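Local coordinates for protein Two-component system sensor histidine kinase (Bacteroides thetaiotaomicron, PDB 3OTT) that probably senses saccharides outside the cell through beta-propellers and a beta-sandwich, and passes the signal on by ATP-dependent histidine phosphorylation to control transcription, at residues Leu432-Cys437 with Phe442-His447; Leu674-Ser679 with His740-Arg745; Glu696-Glu701 with Ile712-Leu717; Trp702-Ser707 with Ser727-Asp732. All coordinates share one frame; numbering follows the deposited sequence.

Interaction 1 (Leu432-Cys437 with Phe442-His447)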
loop_
_atom_site.group_PDB
_atom_site.type_symbol
_atom_site.label_atom_id
_atom_site.label_comp_id
_atom_site.label_asym_id
_atom_site.label_seq_id
_atom_site.Cartn_x
_atom_site.Cartn_y
_atom_site.Cartn_z
ATOM N N LEU B 432 34.470 -20.721 7.111
ATOM C CA LEU B 432 33.038 -20.540 7.336
ATOM C C LEU B 432 32.418 -21.842 7.754
ATOM O O LEU B 432 32.677 -22.844 7.132
ATOM C CB LEU B 432 32.402 -20.117 6.029
ATOM C CG LEU B 432 31.657 -18.816 5.796
ATOM C CD1 LEU B 432 32.252 -17.701 6.646
ATOM C CD2 LEU B 432 31.703 -18.581 4.268
ATOM N N TRP B 433 31.638 -21.842 8.828
ATOM C CA TRP B 433 30.970 -23.063 9.356
ATOM C C TRP B 433 29.497 -22.890 8.973
ATOM O O TRP B 433 28.900 -21.843 9.282
ATOM C CB TRP B 433 31.144 -23.131 10.884
ATOM C CG TRP B 433 32.524 -23.628 11.289
ATOM C CD1 TRP B 433 33.739 -22.970 11.144
ATOM C CD2 TRP B 433 32.830 -24.891 11.898
ATOM N NE1 TRP B 433 34.757 -23.743 11.645
ATOM C CE2 TRP B 433 34.229 -24.934 12.090
ATOM C CE3 TRP B 433 32.045 -25.976 12.325
ATOM C CZ2 TRP B 433 34.876 -26.046 12.662
ATOM C CZ3 TRP B 433 32.685 -27.094 12.907
ATOM C CH2 TRP B 433 34.084 -27.118 13.058
ATOM N N ILE B 434 28.937 -23.871 8.263
ATOM C CA ILE B 434 27.595 -23.747 7.689
ATOM C C ILE B 434 26.736 -24.920 8.124
ATOM O O ILE B 434 27.084 -26.064 7.880
ATOM C CB ILE B 434 27.668 -23.693 6.155
ATOM C CG1 ILE B 434 28.527 -22.512 5.716
ATOM C CG2 ILE B 434 26.269 -23.621 5.517
ATOM C CD1 ILE B 434 29.189 -22.738 4.356
ATOM N N SER B 435 25.650 -24.629 8.823
ATOM C CA SER B 435 24.788 -25.694 9.240
ATOM C C SER B 435 23.625 -25.797 8.260
ATOM O O SER B 435 23.077 -24.786 7.831
ATOM C CB SER B 435 24.301 -25.503 10.689
ATOM O OG SER B 435 23.209 -24.597 10.778
ATOM N N THR B 436 23.231 -27.026 7.975
ATOM C CA THR B 436 22.235 -27.328 6.981
ATOM C C THR B 436 21.068 -28.238 7.527
ATOM O O THR B 436 21.198 -28.909 8.533
ATOM C CB THR B 436 23.024 -28.037 5.863
ATOM O OG1 THR B 436 23.782 -27.036 5.147
ATOM C CG2 THR B 436 22.177 -28.674 4.924
ATOM N N CYS B 437 19.948 -28.284 6.823
ATOM C CA CYS B 437 19.019 -29.370 6.979
ATOM C C CYS B 437 19.443 -30.412 5.918
ATOM O O CYS B 437 19.740 -30.049 4.760
ATOM C CB CYS B 437 17.587 -28.859 6.733
ATOM S SG CYS B 437 16.265 -30.119 6.590
ATOM N N PHE B 442 29.017 -28.029 7.108
ATOM C CA PHE B 442 30.118 -27.858 6.153
ATOM C C PHE B 442 31.087 -26.821 6.726
ATOM O O PHE B 442 30.654 -25.785 7.305
ATOM C CB PHE B 442 29.587 -27.318 4.808
ATOM C CG PHE B 442 28.616 -28.243 4.131
ATOM C CD1 PHE B 442 27.258 -28.283 4.491
ATOM C CD2 PHE B 442 29.050 -29.073 3.111
ATOM C CE1 PHE B 442 26.345 -29.181 3.822
ATOM C CE2 PHE B 442 28.153 -29.988 2.476
ATOM C CZ PHE B 442 26.818 -30.017 2.828
ATOM N N VAL B 443 32.381 -27.094 6.565
ATOM C CA VAL B 443 33.429 -26.174 6.952
ATOM C C VAL B 443 34.199 -25.839 5.689
ATOM O O VAL B 443 34.745 -26.757 5.056
ATOM C CB VAL B 443 34.351 -26.782 7.978
ATOM C CG1 VAL B 443 35.427 -25.780 8.353
ATOM C CG2 VAL B 443 33.548 -27.279 9.228
ATOM N N VAL B 444 34.169 -24.561 5.293
ATOM C CA VAL B 444 34.657 -24.098 3.997
ATOM C C VAL B 444 35.695 -22.974 4.143
ATOM O O VAL B 444 35.555 -22.059 4.984
ATOM C CB VAL B 444 33.480 -23.534 3.169
ATOM C CG1 VAL B 444 33.952 -22.674 1.995
ATOM C CG2 VAL B 444 32.540 -24.674 2.645
ATOM N N ASP B 445 36.736 -23.034 3.340
ATOM C CA ASP B 445 37.719 -21.981 3.330
ATOM C C ASP B 445 37.114 -20.676 2.749
ATOM O O ASP B 445 36.787 -20.611 1.575
ATOM C CB ASP B 445 38.964 -22.421 2.570
ATOM C CG ASP B 445 40.100 -21.353 2.630
ATOM O OD1 ASP B 445 39.892 -20.204 2.166
ATOM O OD2 ASP B 445 41.197 -21.669 3.132
ATOM N N LYS B 446 36.944 -19.664 3.585
ATOM C CA LYS B 446 36.208 -18.455 3.184
ATOM C C LYS B 446 36.785 -17.760 1.915
ATOM O O LYS B 446 36.059 -17.547 0.923
ATOM C CB LYS B 446 36.129 -17.479 4.350
ATOM C CG LYS B 446 35.082 -16.394 4.169
ATOM C CD LYS B 446 35.080 -15.473 5.310
ATOM C CE LYS B 446 36.186 -14.361 5.128
ATOM N NZ LYS B 446 35.803 -13.201 5.980
ATOM N N HIS B 447 38.086 -17.468 1.918
ATOM C CA HIS B 447 38.697 -16.796 0.733
ATOM C C HIS B 447 38.653 -17.606 -0.542
ATOM O O HIS B 447 38.366 -17.056 -1.595
ATOM C CB HIS B 447 40.088 -16.217 1.013
ATOM C CG HIS B 447 40.034 -15.063 1.977
ATOM N ND1 HIS B 447 41.064 -14.740 2.839
ATOM C CD2 HIS B 447 39.037 -14.176 2.235
ATOM C CE1 HIS B 447 40.710 -13.693 3.573
ATOM N NE2 HIS B 447 39.480 -13.336 3.228
#

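Interaction 2 (Leu674-Ser679 with His740-Arg745)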
loop_
_atom_site.group_PDB
_atom_site.type_symbol
_atom_site.label_atom_id
_atom_site.label_comp_id
_atom_site.label_asym_id
_atom_site.label_seq_id
_atom_site.Cartn_x
_atom_site.Cartn_y
_atom_site.Cartn_z
ATOM N N LEU B 674 16.297 38.902 19.647
ATOM C CA LEU B 674 15.576 37.780 19.055
ATOM C C LEU B 674 15.255 36.652 20.041
ATOM O O LEU B 674 16.078 36.319 20.920
ATOM C CB LEU B 674 16.398 37.186 17.921
ATOM C CG LEU B 674 16.931 38.134 16.861
ATOM C CD1 LEU B 674 17.595 37.301 15.839
ATOM C CD2 LEU B 674 15.786 38.985 16.219
ATOM N N SER B 675 14.041 36.109 19.929
ATOM C CA SER B 675 13.700 34.870 20.644
ATOM C C SER B 675 13.073 33.879 19.706
ATOM O O SER B 675 12.495 34.249 18.713
ATOM C CB SER B 675 12.789 35.082 21.842
ATOM O OG SER B 675 13.473 35.736 22.851
ATOM N N PHE B 676 13.216 32.623 20.053
ATOM C CA PHE B 676 12.856 31.494 19.215
ATOM C C PHE B 676 12.243 30.514 20.203
ATOM O O PHE B 676 12.874 30.234 21.250
ATOM C CB PHE B 676 14.125 30.854 18.607
ATOM C CG PHE B 676 14.901 31.778 17.687
ATOM C CD1 PHE B 676 15.949 32.555 18.170
ATOM C CD2 PHE B 676 14.555 31.906 16.356
ATOM C CE1 PHE B 676 16.680 33.465 17.295
ATOM C CE2 PHE B 676 15.286 32.773 15.503
ATOM C CZ PHE B 676 16.343 33.566 16.007
ATOM N N GLU B 677 11.042 30.012 19.903
ATOM C CA GLU B 677 10.519 28.832 20.587
ATOM C C GLU B 677 10.721 27.647 19.696
ATOM O O GLU B 677 10.592 27.748 18.499
ATOM C CB GLU B 677 9.034 28.971 20.929
ATOM C CG GLU B 677 8.830 30.003 22.009
ATOM C CD GLU B 677 7.384 30.312 22.263
ATOM O OE1 GLU B 677 6.502 29.661 21.644
ATOM O OE2 GLU B 677 7.137 31.229 23.075
ATOM N N LEU B 678 10.977 26.512 20.306
ATOM C CA LEU B 678 11.315 25.282 19.584
ATOM C C LEU B 678 10.380 24.177 20.094
ATOM O O LEU B 678 9.934 24.222 21.244
ATOM C CB LEU B 678 12.801 24.909 19.840
ATOM C CG LEU B 678 13.161 24.455 21.260
ATOM C CD1 LEU B 678 13.038 22.926 21.446
ATOM C CD2 LEU B 678 14.553 24.868 21.601
ATOM N N SER B 679 10.095 23.181 19.283
ATOM C CA SER B 679 9.380 22.011 19.820
ATOM C C SER B 679 9.645 20.783 18.966
ATOM O O SER B 679 9.799 20.897 17.753
ATOM C CB SER B 679 7.871 22.302 19.861
ATOM O OG SER B 679 7.137 21.118 20.118
ATOM N N HIS B 740 18.493 20.982 14.257
ATOM C CA HIS B 740 17.844 22.018 13.474
ATOM C C HIS B 740 18.807 23.194 13.279
ATOM O O HIS B 740 19.385 23.682 14.237
ATOM C CB HIS B 740 16.598 22.527 14.174
ATOM C CG HIS B 740 15.711 23.328 13.288
ATOM N ND1 HIS B 740 14.865 22.748 12.371
ATOM C CD2 HIS B 740 15.522 24.664 13.185
ATOM C CE1 HIS B 740 14.197 23.693 11.736
ATOM N NE2 HIS B 740 14.565 24.864 12.221
ATOM N N ILE B 741 18.932 23.620 12.027
ATOM C CA ILE B 741 19.820 24.723 11.616
ATOM C C ILE B 741 19.006 25.881 11.025
ATOM O O ILE B 741 18.137 25.663 10.199
ATOM C CB ILE B 741 20.854 24.186 10.600
ATOM C CG1 ILE B 741 21.962 23.430 11.346
ATOM C CG2 ILE B 741 21.409 25.292 9.721
ATOM C CD1 ILE B 741 22.580 22.312 10.548
ATOM N N LEU B 742 19.232 27.095 11.517
ATOM C CA LEU B 742 18.630 28.313 10.947
ATOM C C LEU B 742 19.731 29.282 10.645
ATOM O O LEU B 742 20.399 29.684 11.577
ATOM C CB LEU B 742 17.690 28.994 11.964
ATOM C CG LEU B 742 17.037 30.303 11.463
ATOM C CD1 LEU B 742 16.144 30.161 10.211
ATOM C CD2 LEU B 742 16.344 31.034 12.572
ATOM N N ASN B 743 19.958 29.667 9.386
ATOM C CA ASN B 743 20.947 30.756 9.119
ATOM C C ASN B 743 20.292 32.114 9.298
ATOM O O ASN B 743 19.208 32.364 8.780
ATOM C CB ASN B 743 21.556 30.679 7.737
ATOM C CG ASN B 743 22.106 29.312 7.420
ATOM O OD1 ASN B 743 23.111 28.892 7.981
ATOM N ND2 ASN B 743 21.413 28.584 6.542
ATOM N N ILE B 744 20.920 32.948 10.082
ATOM C CA ILE B 744 20.465 34.312 10.348
ATOM C C ILE B 744 21.405 35.380 9.777
ATOM O O ILE B 744 22.612 35.361 10.055
ATOM C CB ILE B 744 20.311 34.522 11.873
ATOM C CG1 ILE B 744 19.348 33.417 12.494
ATOM C CG2 ILE B 744 19.735 35.904 12.129
ATOM C CD1 ILE B 744 19.493 33.278 14.053
ATOM N N ARG B 745 20.880 36.307 8.975
ATOM C CA ARG B 745 21.659 37.427 8.526
ATOM C C ARG B 745 21.095 38.710 9.158
ATOM O O ARG B 745 19.894 39.013 9.011
ATOM C CB ARG B 745 21.684 37.508 7.012
ATOM C CG ARG B 745 22.623 38.585 6.500
ATOM C CD ARG B 745 22.585 38.746 4.969
ATOM N NE ARG B 745 23.550 39.756 4.515
ATOM C CZ ARG B 745 23.620 40.287 3.285
ATOM N NH1 ARG B 745 22.767 39.916 2.320
ATOM N NH2 ARG B 745 24.562 41.211 3.023
#

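Interaction 3 (Glu696-Glu701 with Ile712-Leu717)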
loop_
_atom_site.group_PDB
_atom_site.type_symbol
_atom_site.label_atom_id
_atom_site.label_comp_id
_atom_site.label_asym_id
_atom_site.label_seq_id
_atom_site.Cartn_x
_atom_site.Cartn_y
_atom_site.Cartn_z
ATOM N N GLU B 696 26.399 29.951 16.053
ATOM C CA GLU B 696 27.647 30.126 15.319
ATOM C C GLU B 696 27.859 31.579 14.931
ATOM O O GLU B 696 26.975 32.200 14.368
ATOM C CB GLU B 696 27.725 29.249 14.063
ATOM C CG GLU B 696 28.097 27.781 14.331
ATOM C CD GLU B 696 29.477 27.629 15.012
ATOM O OE1 GLU B 696 30.458 28.344 14.617
ATOM O OE2 GLU B 696 29.555 26.801 15.963
ATOM N N GLY B 697 29.033 32.109 15.275
ATOM C CA GLY B 697 29.352 33.524 15.070
ATOM C C GLY B 697 29.304 34.303 16.387
ATOM O O GLY B 697 29.614 35.505 16.435
ATOM N N MET B 698 28.932 33.599 17.457
ATOM C CA MET B 698 28.687 34.218 18.752
ATOM C C MET B 698 29.222 33.251 19.769
ATOM O O MET B 698 30.225 33.546 20.410
ATOM C CB MET B 698 27.195 34.515 18.943
ATOM C CG MET B 698 26.763 35.078 20.316
ATOM S SD MET B 698 27.575 36.630 20.703
ATOM C CE MET B 698 26.877 37.723 19.442
ATOM N N ASP B 699 28.597 32.089 19.878
ATOM C CA ASP B 699 28.956 31.068 20.858
ATOM C C ASP B 699 30.125 30.215 20.433
ATOM O O ASP B 699 30.274 29.883 19.252
ATOM C CB ASP B 699 27.792 30.120 21.109
ATOM C CG ASP B 699 26.693 30.762 21.905
ATOM O OD1 ASP B 699 26.947 31.293 23.017
ATOM O OD2 ASP B 699 25.566 30.740 21.411
ATOM N N LYS B 700 30.897 29.812 21.429
ATOM C CA LYS B 700 32.010 28.913 21.232
ATOM C C LYS B 700 31.645 27.510 21.705
ATOM O O LYS B 700 32.369 26.534 21.415
ATOM C CB LYS B 700 33.230 29.395 22.048
ATOM C CG LYS B 700 34.029 30.536 21.400
ATOM C CD LYS B 700 35.397 30.729 22.131
ATOM C CE LYS B 700 36.364 29.525 21.865
ATOM N NZ LYS B 700 37.547 29.493 22.797
ATOM N N GLU B 701 30.609 27.454 22.537
ATOM C CA GLU B 701 30.237 26.232 23.221
ATOM C C GLU B 701 28.740 26.075 23.190
ATOM O O GLU B 701 28.013 27.017 22.911
ATOM C CB GLU B 701 30.690 26.235 24.698
ATOM C CG GLU B 701 32.151 26.616 24.957
ATOM C CD GLU B 701 33.146 25.514 24.682
ATOM O OE1 GLU B 701 34.352 25.770 24.907
ATOM O OE2 GLU B 701 32.751 24.411 24.247
ATOM N N ILE B 712 14.659 30.305 23.311
ATOM C CA ILE B 712 16.054 30.630 23.155
ATOM C C ILE B 712 16.161 32.131 22.855
ATOM O O ILE B 712 15.515 32.603 21.946
ATOM C CB ILE B 712 16.660 29.833 22.008
ATOM C CG1 ILE B 712 16.779 28.349 22.415
ATOM C CG2 ILE B 712 18.063 30.432 21.551
ATOM C CD1 ILE B 712 17.203 27.443 21.219
ATOM N N THR B 713 16.949 32.867 23.643
ATOM C CA THR B 713 16.994 34.311 23.501
ATOM C C THR B 713 18.435 34.847 23.316
ATOM O O THR B 713 19.356 34.502 24.071
ATOM C CB THR B 713 16.206 35.032 24.658
ATOM O OG1 THR B 713 16.135 36.463 24.411
ATOM C CG2 THR B 713 16.915 34.841 26.010
ATOM N N TYR B 714 18.616 35.701 22.316
ATOM C CA TYR B 714 19.883 36.425 22.136
ATOM C C TYR B 714 19.592 37.891 22.083
ATOM O O TYR B 714 18.633 38.289 21.471
ATOM C CB TYR B 714 20.532 36.021 20.821
ATOM C CG TYR B 714 21.252 34.743 20.946
ATOM C CD1 TYR B 714 20.630 33.553 20.568
ATOM C CD2 TYR B 714 22.550 34.679 21.469
ATOM C CE1 TYR B 714 21.237 32.333 20.709
ATOM C CE2 TYR B 714 23.205 33.402 21.601
ATOM C CZ TYR B 714 22.520 32.250 21.219
ATOM O OH TYR B 714 23.064 30.985 21.300
ATOM N N SER B 715 20.414 38.704 22.726
ATOM C CA SER B 715 20.219 40.180 22.681
ATOM C C SER B 715 21.424 40.922 22.055
ATOM O O SER B 715 22.528 40.361 21.969
ATOM C CB SER B 715 19.920 40.673 24.083
ATOM O OG SER B 715 21.093 40.509 24.845
ATOM N N ASN B 716 21.191 42.152 21.569
ATOM C CA ASN B 716 22.224 43.007 21.002
ATOM C C ASN B 716 23.123 42.367 19.949
ATOM O O ASN B 716 24.355 42.548 19.996
ATOM C CB ASN B 716 23.154 43.529 22.098
ATOM C CG ASN B 716 22.428 44.101 23.254
ATOM O OD1 ASN B 716 22.640 43.672 24.388
ATOM N ND2 ASN B 716 21.580 45.093 22.996
ATOM N N LEU B 717 22.542 41.649 18.988
ATOM C CA LEU B 717 23.362 41.107 17.955
ATOM C C LEU B 717 23.823 42.217 17.039
ATOM O O LEU B 717 23.055 43.128 16.752
ATOM C CB LEU B 717 22.655 40.002 17.189
ATOM C CG LEU B 717 22.261 38.826 18.102
ATOM C CD1 LEU B 717 21.306 37.916 17.393
ATOM C CD2 LEU B 717 23.548 38.079 18.460
#

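Interaction 4 (Trp702-Ser707 with Ser727-Asp732)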
loop_
_atom_site.group_PDB
_atom_site.type_symbol
_atom_site.label_atom_id
_atom_site.label_comp_id
_atom_site.label_asym_id
_atom_site.label_seq_id
_atom_site.Cartn_x
_atom_site.Cartn_y
_atom_site.Cartn_z
ATOM N N TRP B 702 28.288 24.876 23.518
ATOM C CA TRP B 702 26.864 24.587 23.678
ATOM C C TRP B 702 26.241 25.309 24.882
ATOM O O TRP B 702 26.880 25.499 25.889
ATOM C CB TRP B 702 26.728 23.093 23.872
ATOM C CG TRP B 702 26.867 22.256 22.610
ATOM C CD1 TRP B 702 27.851 21.348 22.341
ATOM C CD2 TRP B 702 25.986 22.234 21.480
ATOM N NE1 TRP B 702 27.637 20.756 21.122
ATOM C CE2 TRP B 702 26.503 21.279 20.568
ATOM C CE3 TRP B 702 24.798 22.909 21.158
ATOM C CZ2 TRP B 702 25.881 20.982 19.335
ATOM C CZ3 TRP B 702 24.168 22.609 19.911
ATOM C CH2 TRP B 702 24.714 21.648 19.028
ATOM N N ASN B 703 24.978 25.699 24.780
ATOM C CA ASN B 703 24.254 26.201 25.921
ATOM C C ASN B 703 23.181 25.170 26.227
ATOM O O ASN B 703 22.717 24.504 25.323
ATOM C CB ASN B 703 23.618 27.548 25.587
ATOM C CG ASN B 703 24.649 28.599 25.121
ATOM O OD1 ASN B 703 24.874 28.787 23.912
ATOM N ND2 ASN B 703 25.260 29.279 26.070
ATOM N N PHE B 704 22.786 25.061 27.492
ATOM C CA PHE B 704 21.771 24.112 27.947
ATOM C C PHE B 704 20.475 24.806 28.317
ATOM O O PHE B 704 20.490 25.905 28.861
ATOM C CB PHE B 704 22.304 23.349 29.148
ATOM C CG PHE B 704 23.500 22.549 28.826
ATOM C CD1 PHE B 704 24.748 23.170 28.676
ATOM C CD2 PHE B 704 23.391 21.180 28.599
ATOM C CE1 PHE B 704 25.856 22.418 28.317
ATOM C CE2 PHE B 704 24.493 20.419 28.236
ATOM C CZ PHE B 704 25.729 21.023 28.101
ATOM N N LEU B 705 19.352 24.172 28.020
ATOM C CA LEU B 705 18.053 24.799 28.344
ATOM C C LEU B 705 17.442 24.526 29.748
ATOM O O LEU B 705 17.177 25.468 30.531
ATOM C CB LEU B 705 17.040 24.609 27.209
ATOM C CG LEU B 705 17.182 25.656 26.093
ATOM C CD1 LEU B 705 16.366 25.313 24.861
ATOM C CD2 LEU B 705 16.848 27.099 26.579
ATOM N N LYS B 706 17.248 23.280 30.120
ATOM C CA LYS B 706 16.326 23.024 31.269
ATOM C C LYS B 706 14.988 22.700 30.636
ATOM O O LYS B 706 14.505 23.457 29.757
ATOM C CB LYS B 706 16.166 24.245 32.188
ATOM C CG LYS B 706 15.623 23.932 33.588
ATOM C CD LYS B 706 16.788 23.679 34.574
ATOM C CE LYS B 706 16.345 22.930 35.860
ATOM N NZ LYS B 706 16.192 21.449 35.662
ATOM N N SER B 707 14.419 21.560 31.029
ATOM C CA SER B 707 13.388 20.914 30.164
ATOM C C SER B 707 12.078 21.680 30.034
ATOM O O SER B 707 11.406 21.619 28.983
ATOM C CB SER B 707 13.120 19.425 30.491
ATOM O OG SER B 707 13.356 19.114 31.857
ATOM N N SER B 727 19.754 21.117 19.152
ATOM C CA SER B 727 19.813 19.635 19.126
ATOM C C SER B 727 19.278 19.033 20.402
ATOM O O SER B 727 19.428 19.608 21.459
ATOM C CB SER B 727 21.270 19.162 18.845
ATOM O OG SER B 727 21.316 17.754 18.664
ATOM N N LYS B 728 18.645 17.872 20.304
ATOM C CA LYS B 728 18.176 17.134 21.466
ATOM C C LYS B 728 19.373 16.635 22.233
ATOM O O LYS B 728 20.304 16.140 21.622
ATOM C CB LYS B 728 17.371 15.897 21.040
ATOM C CG LYS B 728 16.486 15.320 22.198
ATOM C CD LYS B 728 16.281 13.798 22.185
ATOM C CE LYS B 728 15.592 13.304 20.919
ATOM N NZ LYS B 728 14.818 12.037 21.139
ATOM N N LEU B 729 19.331 16.736 23.560
ATOM C CA LEU B 729 20.326 16.107 24.435
ATOM C C LEU B 729 20.048 14.601 24.545
ATOM O O LEU B 729 19.001 14.172 25.030
ATOM C CB LEU B 729 20.348 16.784 25.814
ATOM C CG LEU B 729 21.539 16.572 26.745
ATOM C CD1 LEU B 729 22.838 17.211 26.181
ATOM C CD2 LEU B 729 21.222 17.114 28.152
ATOM N N GLU B 730 20.982 13.806 24.049
ATOM C CA GLU B 730 20.792 12.371 23.933
ATOM C C GLU B 730 20.929 11.729 25.327
ATOM O O GLU B 730 21.445 12.360 26.246
ATOM C CB GLU B 730 21.824 11.834 22.933
ATOM C CG GLU B 730 21.427 10.627 22.098
ATOM C CD GLU B 730 20.137 10.789 21.257
ATOM O OE1 GLU B 730 19.850 11.892 20.712
ATOM O OE2 GLU B 730 19.424 9.761 21.131
ATOM N N ARG B 731 20.472 10.488 25.490
ATOM C CA ARG B 731 20.495 9.824 26.810
ATOM C C ARG B 731 21.889 9.621 27.445
ATOM O O ARG B 731 22.021 9.600 28.667
ATOM C CB ARG B 731 19.671 8.538 26.769
ATOM C CG ARG B 731 18.154 8.828 26.635
ATOM C CD ARG B 731 17.390 7.730 25.896
ATOM N NE ARG B 731 17.165 6.535 26.715
ATOM C CZ ARG B 731 17.929 5.442 26.688
ATOM N NH1 ARG B 731 18.991 5.394 25.888
ATOM N NH2 ARG B 731 17.632 4.397 27.461
ATOM N N ASP B 732 22.918 9.509 26.607
ATOM C CA ASP B 732 24.325 9.571 27.036
ATOM C C ASP B 732 24.724 10.948 27.585
ATOM O O ASP B 732 25.647 11.050 28.388
ATOM C CB ASP B 732 25.274 9.246 25.865
ATOM C CG ASP B 732 24.637 8.338 24.798
ATOM O OD1 ASP B 732 23.765 8.817 24.018
ATOM O OD2 ASP B 732 25.037 7.152 24.722
#

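Interaction 1 (Leu432-Cys437 with Phe442-His447)
Phe-442 O takes two donors from the neighbouring strand: the backbone N of Ile-434 at 2.7 Å, lying nearly in line with the carbonyl (C=O...N 161°), and a longer CA-H contact from Trp-433. Phe-442 N returns a bond to Ile-434 O, and Leu-432 and Val-444 exchange a second reciprocal pair, with Leu-432 N 2.7 Å from Val-444 O. The strands therefore run antiparallel, with Trp-433 and Val-443 as the non-hydrogen-bonded pair between the two bonded ones.

On that pair's face, Val-443 CG2 sits 3.5 Å from the centroid of the Trp-433 six-membered ring and only 5° off its normal, a CH-pi contact over the ring centre. Val-443 has CG1 anti to the backbone N (chi1 -180°), which leaves CG2 beside that N, against one face of the indole. Trp-433 NE1 bonds Asp-427 and the ring stacks with Phe-425; an alanine here would probably uncover Val-443 CG2 and leave the Asp-427 carboxylate without its indole donor. On the other face Ile-434 CD1 approaches Val-444 CG2 (4.2 Å), and Leu-432 CD1 rests 3.8 Å from Lys-446 CD, whose amine continues to Asp-381, Glu-383 and Glu-426. Thr-436 OG1, buried without a polar partner, lies at the Phe-442 ring edge, 3.6 Å from CE1.

This beta hairpin supplies the two middle strands of a four-stranded antiparallel beta-propeller blade.

Interaction 2 (Leu674-Ser679 with His740-Arg745)
Phe-676, turned with CG beside its backbone N (chi1 -63°), sends its ring from strand 674-679 across to Leu-742 and Ile-744 of strand 740-745. Leu-742 reaches across to it by holding CG anti to the backbone N (chi1 179°), while Ile-744 extends CG1 and CD1 in a stretched arm (chi2 162°).

Two neighbouring ring carbons do the touching. CE2 of Phe-676 lies 3.6 Å from Leu-742 CD2, and CZ of Phe-676 lies 3.7 Å from Ile-744 CD1. Both methyls arrive obliquely, so neither a stacked face nor a plain edge contact describes them. The Ile-744 arm comes head-on against the direction of the phenyl group, whereas the Leu-742 side chain runs slantwise to it. Being two residues apart, Leu-742 and Ile-744 share one face of their strand and together meet the distal end of the ring.

The nearest CA atoms, those of Phe-676 and Leu-742, are 10.6 Å apart. That spacing is too wide for strand pairing and fits two sheets packed face to face in a beta-sandwich. Leu-641 beside Phe-676 and Ile-665 beside Ile-744 extend the apolar layer within each sheet.

All the side chains that meet are buried hydrocarbon, and the segments exchange no hydrogen bond. Cohesion across this contact thus probably rests on apolar packing and exclusion of water.

Interaction 3 (Glu696-Glu701 with Ile712-Leu717)
Tyr-714 and Asp-699 approach from opposite directions, the phenol pointing straight at the carboxylate. Tyr-714 OH donates to Asp-699 OD2 over a short 2.5 Å and meets that oxygen nearly in line with its C-O bond. OD2 lies at the ring edge, near its plane, and the carboxylate is turned 56° from the ring. The same OD2 also accepts the backbone N of Leu-695; two donors on one oxygen hold the carboxylate in place and probably stabilise its charged form.

Met-698 runs past the tyrosine in the opposite sense, its CG lying 4.1 Å from Tyr-714 CE2 in an oblique approach. Its chain then bends twice (chi2 59°, chi3 66°), which swings the methyl beyond the ring toward Leu-717. There Met-698 CE meets Leu-717 CD2 at 3.5 Å, tighter than usual for two carbons, with the two side chains slanting across each other. Leu-695 lies against both Tyr-714 and Leu-717.

A phenylalanine in place of Tyr-714 would probably keep the packing against Met-698 CG but take the phenol donor from Asp-699 OD2, leaving the Leu-695 N bond to orient the carboxylate.

The contact ties the loop between strands 691-696 and 703-704 to the end of strand 711-714. It joins a loop of one sheet to an outermost strand of the other in the C-terminal beta-sandwich, which includes the Y_Y_Y family region (E-set clan).

Interaction 4 (Trp702-Ser707 with Ser727-Asp732)
Phe-704 and Leu-729 meet with their side chains at about a right angle, Phe-704 CE2 lying 4.2 Å from Leu-729 CD1. The methyl comes at the ring obliquely. A second, looser touch lies one strand repeat away, where Trp-702 CH2, at the far end of the indole, is 4.3 Å from Ser-727 CB.

Backbone spacing explains why these contacts are light: Phe-704 CA and Leu-729 CA are the nearer register pair, at 8.9 Å, about two strand widths. Strand 691-696 runs between strands 703-704 and 720-728 in the five-stranded sheet of the C-terminal sandwich, so the side chains reach across an intervening strand. Val-692 of that strand touches both Trp-702 and Phe-704. Asn-703 and Leu-705 bond through their backbones to Tyr-693 and Phe-691, and on the other flank Ser-727 and Leu-729 bond to Val-692 and Lys-690.

The chi1 of Leu-729 (-163°) turns CG away from its own N, bringing CD1 to the phenyl group. Further out, Arg-694 makes a cation-pi contact with Trp-702, Pro-735 packs on the same indole, and Ser-727 OG bonds to Ser-736 O.

In the fold
Interaction 1 stands apart, about 48 Å or more from the other three between centres: a buried propeller hairpin joined by backbone bonds. Interactions 2, 3 and 4 lie together in the C-terminal sandwich, their centres 11 to 17 Å apart. Interaction 2 is the buried apolar packing between sheets; interactions 3 and 4 are partly exposed. Strand 674-679 of interaction 2 pairs with strand 711-714 of interaction 3, Phe-676 O lying 2.7 Å from Ile-712 N, whereas strands 740-746 and 720-728 link interactions 2 and 4. Chemistry follows place: hydrocarbon inside, a phenol-carboxylate bond at the loop edge, and aromatic contacts across an intervening strand on the outer sheet face.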